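Local coordinates for protein-disulfide isomerase (Novosphingobium aromaticivorans, PDB 3GMF) that probably acts as a disulfide isomerase of the thioredoxin superfamily, rearranging disulfide bonds in other proteins through thiol-disulfide exchange, at residues A15-V20 / I43-P48; V55-R60 / T81-F86. All blocks are in the same frame, centred on the assembly; numbering follows the deposited sequence.

Interaction 1: residues A15-V20 / I43-P48; sequences AKLRLV and IGMVQP
Met45 is the residue of 43-48 that touches the strand, reaching from the last part of helix 28-46, where the helix widens into a pi-type turn over 43-46, to Leu17 and Leu19. Its side chain is extended as far as SD (chi1 -170°, chi2 -175°) and bends only at the methyl (chi3 76°), which lays the sulfur against one leucine and the methyl against the next. Met45 SD lies 4.2 Å from Leu17 CD2, the end of a leucine branch, while Met45 CE stops 4.4 Å from Leu19 CB, close to the strand backbone. No hydrogen bond spans the two segments; the two close contacts are between apolar side chains, and 115 Å² is buried in all. Leu17 and Leu19 both project toward the helix; Arg18 between them starts off away from it, and its NH1 makes a salt bridge with Glu54. This is the near side of a beta-alpha-beta crossover in the thioredoxin fold: strand 17-23, helix 28-46, then strand 51-57 set parallel beside the first. The Met45 backbone is hydrogen-bonded to Gly51 at the start of the returning strand. After Met45, Val46 packs on Ile53 and Leu10. Helix 185-196 meets the same two leucines through Leu196 and Ile192.

Interaction 2: residues V55-R60 / T81-F86; sequences VRNFVR and TLHTAF
Val55 sets one methyl over a face of the His83 imidazole, and the two side chains point at each other. Val55 CG1 is 3.6 Å from His83 CE1, and the same methyl, Val55 CG1, is 3.7 Å from His83 NE2, so it sits above the outer part of the ring. Val55 CG1 lies 4.0 Å from the centroid of the His83 ring, 30° off the normal, a CH-pi contact. On the helix side, His83 carries CG anti to its backbone N (chi1 172°), which carries the imidazole toward the strand. Asn57, two residues on from Val55, approaches the same ring obliquely: Asn57 ND2 is 4.2 Å from His83 ND1, a van der Waals neighbour with no hydrogen bond between them. The partner of His83 ND1 is instead the hydroxyl of Tyr25, and Asn57 OD1 accepts a hydrogen bond from Asn72 ND2 on helix 62-73. These bonds would help to fix the rotation of the imidazole and of the amide. The contact lies where the thioredoxin core meets the run of helices inserted after strand 51-57, an elaboration also found in DsbA-like relatives. The His83 side chain is close to, but makes no contact with, Cys27 and Cys30, which form a probable redox CxxC at the start of helix 28-46. Further out, Val23 packs on His83, and the backbones of Val55 and Asn57 are hydrogen-bonded to His8 of strand 7-10 and Gly6 just before it. One residue past His83, Thr84 OG1 bonds to Glu34 of helix 28-46, while Phe86 packs on Val67 and Thr71 of helix 62-73.

From the N terminus the chain passes strand 7-10 and strand 17-23, then Cys27 just ahead of helix 28-46 and Cys30 in its first turn; the far end of that helix comes back in interaction 1 to close a loop of 22 intervening residues. Strand 51-57 then enters the sheet beside strand 17-23, and interaction 2 closes a second loop of 20 residues, mostly helix 62-73, on helix 76-88. The loops follow in series, neither nested nor crossed, their centres 18 Å apart. The first binds the core crossover together; the second joins that core to the inserted helices. They meet in the sheet, where Val20 CG1 packs 3.4 Å from Arg56 NE across the paired strands.

Interaction 1: residues A15-V20 / I43-P48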
ATOM      1  N   ALA A  15      17.268  -5.330 -12.667  1.00 42.45           N
ATOM      2  CA  ALA A  15      16.561  -4.844 -13.868  1.00 45.51           C
ATOM      3  C   ALA A  15      16.759  -3.336 -13.994  1.00 42.86           C
ATOM      4  O   ALA A  15      16.724  -2.626 -12.978  1.00 43.54           O
ATOM      5  CB  ALA A  15      15.090  -5.196 -13.808  1.00 37.45           C
ATOM      6  N   LYS A  16      17.002  -2.851 -15.220  1.00 46.23           N
ATOM      7  CA  LYS A  16      17.377  -1.444 -15.434  0.50 45.97           C
ATOM      8  C   LYS A  16      16.275  -0.436 -15.089  1.00 39.49           C
ATOM      9  O   LYS A  16      16.551   0.613 -14.519  1.00 38.95           O
ATOM     10  CB  LYS A  16      17.929  -1.198 -16.851  0.50 48.19           C
ATOM     11  CG  LYS A  16      17.060  -1.695 -18.015  0.50 49.37           C
ATOM     12  CD  LYS A  16      17.080  -0.732 -19.215  0.50 51.41           C
ATOM     13  CE  LYS A  16      18.420  -0.698 -19.960  0.50 48.17           C
ATOM     14  NZ  LYS A  16      19.340   0.383 -19.484  0.50 40.93           N
ATOM     15  N   LEU A  17      15.026  -0.757 -15.432  1.00 39.28           N
ATOM     16  CA  LEU A  17      13.925   0.159 -15.116  1.00 35.17           C
ATOM     17  C   LEU A  17      13.380  -0.169 -13.728  1.00 30.05           C
ATOM     18  O   LEU A  17      12.812  -1.238 -13.501  1.00 31.00           O
ATOM     19  CB  LEU A  17      12.803   0.136 -16.172  1.00 31.68           C
ATOM     20  CG  LEU A  17      11.814   1.327 -16.212  1.00 36.16           C
ATOM     21  CD1 LEU A  17      10.923   1.251 -17.436  1.00 36.04           C
ATOM     22  CD2 LEU A  17      10.911   1.440 -14.984  1.00 41.70           C
ATOM     23  N   ARG A  18      13.527   0.777 -12.813  1.00 27.01           N
ATOM     24  CA  ARG A  18      12.969   0.612 -11.484  1.00 27.55           C
ATOM     25  C   ARG A  18      11.818   1.603 -11.306  1.00 26.41           C
ATOM     26  O   ARG A  18      12.047   2.819 -11.264  1.00 28.57           O
ATOM     27  CB  ARG A  18      14.051   0.865 -10.439  1.00 27.82           C
ATOM     28  CG  ARG A  18      13.592   0.771  -8.981  1.00 34.13           C
ATOM     29  CD  ARG A  18      13.241  -0.650  -8.574  1.00 30.34           C
ATOM     30  NE  ARG A  18      14.422  -1.522  -8.506  1.00 34.71           N
ATOM     31  CZ  ARG A  18      15.181  -1.705  -7.424  1.00 39.18           C
ATOM     32  NH1 ARG A  18      14.904  -1.082  -6.286  1.00 36.96           N
ATOM     33  NH2 ARG A  18      16.222  -2.532  -7.478  1.00 40.17           N
ATOM     34  N   LEU A  19      10.600   1.067 -11.209  1.00 25.17           N
ATOM     35  CA  LEU A  19       9.401   1.877 -10.989  1.00 19.83           C
ATOM     36  C   LEU A  19       9.105   1.847  -9.489  1.00 25.54           C
ATOM     37  O   LEU A  19       8.852   0.782  -8.926  1.00 26.37           O
ATOM     38  CB  LEU A  19       8.201   1.278 -11.739  1.00 22.82           C
ATOM     39  CG  LEU A  19       6.837   1.926 -11.449  1.00 22.13           C
ATOM     40  CD1 LEU A  19       6.805   3.429 -11.869  1.00 22.96           C
ATOM     41  CD2 LEU A  19       5.692   1.143 -12.075  1.00 24.72           C
ATOM     42  N   VAL A  20       9.113   3.018  -8.864  1.00 20.64           N
ATOM     43  CA  VAL A  20       8.708   3.141  -7.458  1.00 20.29           C
ATOM     44  C   VAL A  20       7.286   3.676  -7.415  1.00 22.25           C
ATOM     45  O   VAL A  20       7.000   4.670  -8.071  1.00 21.35           O
ATOM     46  CB  VAL A  20       9.603   4.115  -6.708  1.00 20.57           C
ATOM     47  CG1 VAL A  20       9.080   4.350  -5.287  1.00 25.56           C
ATOM     48  CG2 VAL A  20      11.031   3.558  -6.660  1.00 22.74           C
ATOM     49  N   ILE A  43       3.064  -8.744 -17.033  1.00 44.10           N
ATOM     50  CA  ILE A  43       3.365  -9.441 -18.290  1.00 48.74           C
ATOM     51  C   ILE A  43       4.270  -8.628 -19.232  1.00 46.09           C
ATOM     52  O   ILE A  43       5.112  -9.199 -19.936  1.00 41.88           O
ATOM     53  CB  ILE A  43       2.082  -9.953 -19.010  1.00 50.35           C
ATOM     54  CG1 ILE A  43       1.093  -8.813 -19.285  1.00 52.88           C
ATOM     55  CG2 ILE A  43       1.429 -11.073 -18.194  1.00 54.89           C
ATOM     56  CD1 ILE A  43      -0.126  -9.212 -20.122  1.00 55.85           C
ATOM     57  N   GLY A  44       4.113  -7.301 -19.214  1.00 40.11           N
ATOM     58  CA  GLY A  44       4.871  -6.412 -20.095  1.00 40.53           C
ATOM     59  C   GLY A  44       6.295  -6.126 -19.649  1.00 41.27           C
ATOM     60  O   GLY A  44       7.177  -5.883 -20.483  1.00 38.10           O
ATOM     61  N   MET A  45       6.538  -6.161 -18.339  1.00 38.63           N
ATOM     62  CA  MET A  45       7.786  -5.617 -17.799  1.00 35.97           C
ATOM     63  C   MET A  45       8.525  -6.513 -16.802  1.00 35.30           C
ATOM     64  O   MET A  45       9.736  -6.743 -16.942  1.00 35.97           O
ATOM     65  CB  MET A  45       7.521  -4.228 -17.182  1.00 41.52           C
ATOM     66  CG  MET A  45       8.772  -3.445 -16.796  1.00 38.48           C
ATOM     67  SD  MET A  45       8.469  -1.862 -15.951  1.00 25.49           S
ATOM     68  CE  MET A  45       8.034  -2.358 -14.295  1.00 30.47           C
ATOM     69  N   VAL A  46       7.795  -7.002 -15.805  1.00 34.61           N
ATOM     70  CA  VAL A  46       8.370  -7.747 -14.695  1.00 35.24           C
ATOM     71  C   VAL A  46       8.761  -9.173 -15.114  1.00 39.08           C
ATOM     72  O   VAL A  46       9.914  -9.587 -14.911  1.00 37.69           O
ATOM     73  CB  VAL A  46       7.400  -7.760 -13.480  1.00 38.17           C
ATOM     74  CG1 VAL A  46       7.960  -8.593 -12.328  1.00 35.87           C
ATOM     75  CG2 VAL A  46       7.124  -6.326 -13.012  1.00 39.54           C
ATOM     76  N   GLN A  47       7.802  -9.894 -15.698  1.00 38.37           N
ATOM     77  CA  GLN A  47       8.029 -11.277 -16.131  0.50 43.57           C
ATOM     78  C   GLN A  47       9.176 -11.377 -17.150  1.00 43.96           C
ATOM     79  O   GLN A  47      10.043 -12.246 -17.004  1.00 41.77           O
ATOM     80  CB  GLN A  47       6.730 -11.932 -16.636  0.50 44.67           C
ATOM     81  CG  GLN A  47       6.732 -13.466 -16.638  0.50 53.26           C
ATOM     82  CD  GLN A  47       7.208 -14.081 -17.950  0.50 55.54           C
ATOM     83  OE1 GLN A  47       7.534 -15.268 -18.002  0.50 57.38           O
ATOM     84  NE2 GLN A  47       7.242 -13.280 -19.013  0.50 53.74           N
ATOM     85  N   PRO A  48       9.222 -10.474 -18.176  1.00 44.33           N
ATOM     86  CA  PRO A  48      10.430 -10.567 -19.022  1.00 43.84           C
ATOM     87  C   PRO A  48      11.743 -10.048 -18.413  1.00 43.52           C
ATOM     88  O   PRO A  48      12.775 -10.084 -19.085  1.00 44.55           O
ATOM     89  CB  PRO A  48      10.078  -9.701 -20.245  1.00 40.76           C
ATOM     90  CG  PRO A  48       8.638  -9.392 -20.131  1.00 47.06           C
ATOM     91  CD  PRO A  48       8.316  -9.427 -18.694  1.00 42.83           C
TER

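Interaction 2: residues V55-R60 / T81-F86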
ATOM      1  N   VAL A  55       7.144  -1.214  -4.381  1.00 25.12           N
ATOM      2  CA  VAL A  55       5.922  -0.680  -3.782  1.00 22.96           C
ATOM      3  C   VAL A  55       6.280  -0.104  -2.437  1.00 23.57           C
ATOM      4  O   VAL A  55       6.869  -0.783  -1.597  1.00 26.33           O
ATOM      5  CB  VAL A  55       4.840  -1.772  -3.660  1.00 24.20           C
ATOM      6  CG1 VAL A  55       3.643  -1.284  -2.836  1.00 27.36           C
ATOM      7  CG2 VAL A  55       4.404  -2.198  -5.050  1.00 26.24           C
ATOM      8  N   ARG A  56       5.971   1.172  -2.269  1.00 22.60           N
ATOM      9  CA  ARG A  56       6.154   1.795  -0.972  0.50 21.23           C
ATOM     10  C   ARG A  56       4.809   2.145  -0.362  1.00 26.35           C
ATOM     11  O   ARG A  56       3.922   2.730  -1.010  1.00 25.32           O
ATOM     12  CB  ARG A  56       7.065   3.011  -1.043  0.50 16.35           C
ATOM     13  CG  ARG A  56       8.477   2.703  -1.529  0.50 16.37           C
ATOM     14  CD  ARG A  56       9.242   3.990  -1.641  0.50 14.81           C
ATOM     15  NE  ARG A  56      10.559   3.802  -2.234  0.50 22.67           N
ATOM     16  CZ  ARG A  56      11.494   4.742  -2.284  0.50 32.60           C
ATOM     17  NH1 ARG A  56      11.274   5.941  -1.751  0.50 31.34           N
ATOM     18  NH2 ARG A  56      12.652   4.478  -2.857  0.50 14.42           N
ATOM     19  N   ASN A  57       4.654   1.739   0.896  1.00 21.82           N
ATOM     20  CA  ASN A  57       3.441   2.052   1.644  1.00 22.75           C
ATOM     21  C   ASN A  57       3.517   3.488   2.125  1.00 21.63           C
ATOM     22  O   ASN A  57       4.230   3.818   3.079  1.00 25.84           O
ATOM     23  CB  ASN A  57       3.254   1.097   2.818  1.00 21.56           C
ATOM     24  CG  ASN A  57       3.123  -0.340   2.378  1.00 23.68           C
ATOM     25  OD1 ASN A  57       3.958  -1.185   2.705  1.00 27.01           O
ATOM     26  ND2 ASN A  57       2.083  -0.627   1.638  1.00 25.07           N
ATOM     27  N   PHE A  58       2.777   4.345   1.440  1.00 18.31           N
ATOM     28  CA  PHE A  58       2.709   5.748   1.812  1.00 19.20           C
ATOM     29  C   PHE A  58       1.485   5.861   2.719  1.00 20.45           C
ATOM     30  O   PHE A  58       0.349   5.943   2.236  1.00 21.83           O
ATOM     31  CB  PHE A  58       2.539   6.603   0.566  1.00 19.92           C
ATOM     32  CG  PHE A  58       2.600   8.073   0.833  1.00 22.00           C
ATOM     33  CD1 PHE A  58       3.819   8.703   1.024  1.00 24.98           C
ATOM     34  CD2 PHE A  58       1.422   8.827   0.908  1.00 23.99           C
ATOM     35  CE1 PHE A  58       3.874  10.074   1.283  1.00 25.05           C
ATOM     36  CE2 PHE A  58       1.457  10.201   1.154  1.00 21.06           C
ATOM     37  CZ  PHE A  58       2.679  10.823   1.338  1.00 22.57           C
ATOM     38  N   VAL A  59       1.729   5.883   4.034  1.00 17.53           N
ATOM     39  CA  VAL A  59       0.623   5.737   4.989  1.00 18.52           C
ATOM     40  C   VAL A  59       0.028   7.098   5.342  1.00 21.52           C
ATOM     41  O   VAL A  59       0.730   7.944   5.905  1.00 20.70           O
ATOM     42  CB  VAL A  59       1.113   5.032   6.264  1.00 21.28           C
ATOM     43  CG1 VAL A  59      -0.021   4.979   7.294  1.00 21.71           C
ATOM     44  CG2 VAL A  59       1.634   3.610   5.944  1.00 17.14           C
ATOM     45  N   ARG A  60      -1.252   7.305   5.025  1.00 19.08           N
ATOM     46  CA  ARG A  60      -1.862   8.651   5.089  1.00 19.75           C
ATOM     47  C   ARG A  60      -2.712   8.912   6.330  1.00 23.06           C
ATOM     48  O   ARG A  60      -2.995  10.086   6.661  1.00 22.40           O
ATOM     49  CB  ARG A  60      -2.745   8.913   3.857  1.00 20.75           C
ATOM     50  CG  ARG A  60      -2.006   8.817   2.490  1.00 19.05           C
ATOM     51  CD  ARG A  60      -2.928   9.210   1.358  1.00 22.62           C
ATOM     52  NE  ARG A  60      -4.155   8.401   1.408  1.00 21.73           N
ATOM     53  CZ  ARG A  60      -5.348   8.828   1.018  1.00 27.54           C
ATOM     54  NH1 ARG A  60      -5.483  10.059   0.540  1.00 24.73           N
ATOM     55  NH2 ARG A  60      -6.416   8.025   1.134  1.00 25.45           N
ATOM     56  N   THR A  81       0.411 -10.654  -2.961  1.00 34.35           N
ATOM     57  CA  THR A  81      -0.957 -11.167  -3.070  0.50 35.28           C
ATOM     58  C   THR A  81      -1.896 -10.438  -2.111  1.00 34.12           C
ATOM     59  O   THR A  81      -3.000 -10.064  -2.485  1.00 31.18           O
ATOM     60  CB  THR A  81      -1.066 -12.698  -2.864  0.50 38.41           C
ATOM     61  OG1 THR A  81      -0.195 -13.123  -1.808  0.50 35.95           O
ATOM     62  CG2 THR A  81      -0.703 -13.419  -4.145  0.50 38.11           C
ATOM     63  N   LEU A  82      -1.433 -10.210  -0.891  1.00 33.79           N
ATOM     64  CA  LEU A  82      -2.242  -9.551   0.128  1.00 29.12           C
ATOM     65  C   LEU A  82      -2.457  -8.050  -0.156  1.00 25.96           C
ATOM     66  O   LEU A  82      -3.587  -7.545  -0.038  1.00 27.04           O
ATOM     67  CB  LEU A  82      -1.601  -9.760   1.494  1.00 32.35           C
ATOM     68  CG  LEU A  82      -2.512  -9.562   2.711  1.00 37.18           C
ATOM     69  CD1 LEU A  82      -3.879 -10.258   2.530  1.00 38.18           C
ATOM     70  CD2 LEU A  82      -1.791 -10.057   3.944  1.00 36.31           C
ATOM     71  N   HIS A  83      -1.378  -7.362  -0.508  1.00 29.53           N
ATOM     72  CA  HIS A  83      -1.415  -5.963  -0.945  1.00 26.00           C
ATOM     73  C   HIS A  83      -2.396  -5.779  -2.103  1.00 26.96           C
ATOM     74  O   HIS A  83      -3.250  -4.899  -2.056  1.00 27.46           O
ATOM     75  CB  HIS A  83      -0.001  -5.506  -1.338  1.00 25.53           C
ATOM     76  CG  HIS A  83       0.056  -4.151  -1.985  1.00 27.80           C
ATOM     77  ND1 HIS A  83       0.106  -2.978  -1.256  1.00 21.30           N
ATOM     78  CD2 HIS A  83       0.084  -3.785  -3.288  1.00 29.98           C
ATOM     79  CE1 HIS A  83       0.150  -1.950  -2.087  1.00 23.98           C
ATOM     80  NE2 HIS A  83       0.150  -2.415  -3.327  1.00 24.40           N
ATOM     81  N   THR A  84      -2.301  -6.634  -3.126  1.00 27.18           N
ATOM     82  CA  THR A  84      -3.199  -6.561  -4.283  1.00 27.41           C
ATOM     83  C   THR A  84      -4.650  -6.809  -3.875  1.00 26.30           C
ATOM     84  O   THR A  84      -5.550  -6.114  -4.362  1.00 26.12           O
ATOM     85  CB  THR A  84      -2.732  -7.526  -5.436  1.00 32.10           C
ATOM     86  OG1 THR A  84      -1.528  -7.000  -6.014  1.00 35.89           O
ATOM     87  CG2 THR A  84      -3.780  -7.650  -6.524  1.00 38.45           C
ATOM     88  N   ALA A  85      -4.864  -7.770  -2.968  1.00 27.22           N
ATOM     89  CA  ALA A  85      -6.207  -8.092  -2.462  1.00 27.14           C
ATOM     90  C   ALA A  85      -6.878  -6.899  -1.762  1.00 26.07           C
ATOM     91  O   ALA A  85      -8.010  -6.537  -2.096  1.00 28.34           O
ATOM     92  CB  ALA A  85      -6.173  -9.311  -1.533  1.00 33.49           C
ATOM     93  N   PHE A  86      -6.164  -6.270  -0.828  1.00 25.15           N
ATOM     94  CA  PHE A  86      -6.682  -5.036  -0.200  1.00 26.87           C
ATOM     95  C   PHE A  86      -6.988  -3.938  -1.198  1.00 23.87           C
ATOM     96  O   PHE A  86      -8.010  -3.241  -1.063  1.00 26.45           O
ATOM     97  CB  PHE A  86      -5.739  -4.505   0.876  1.00 25.58           C
ATOM     98  CG  PHE A  86      -5.904  -5.165   2.210  1.00 20.89           C
ATOM     99  CD1 PHE A  86      -6.995  -4.864   3.034  1.00 23.99           C
ATOM    100  CD2 PHE A  86      -4.946  -6.083   2.662  1.00 25.33           C
ATOM    101  CE1 PHE A  86      -7.119  -5.461   4.288  1.00 28.74           C
ATOM    102  CE2 PHE A  86      -5.058  -6.691   3.897  1.00 24.83           C
ATOM    103  CZ  PHE A  86      -6.160  -6.395   4.720  1.00 22.70           C
TER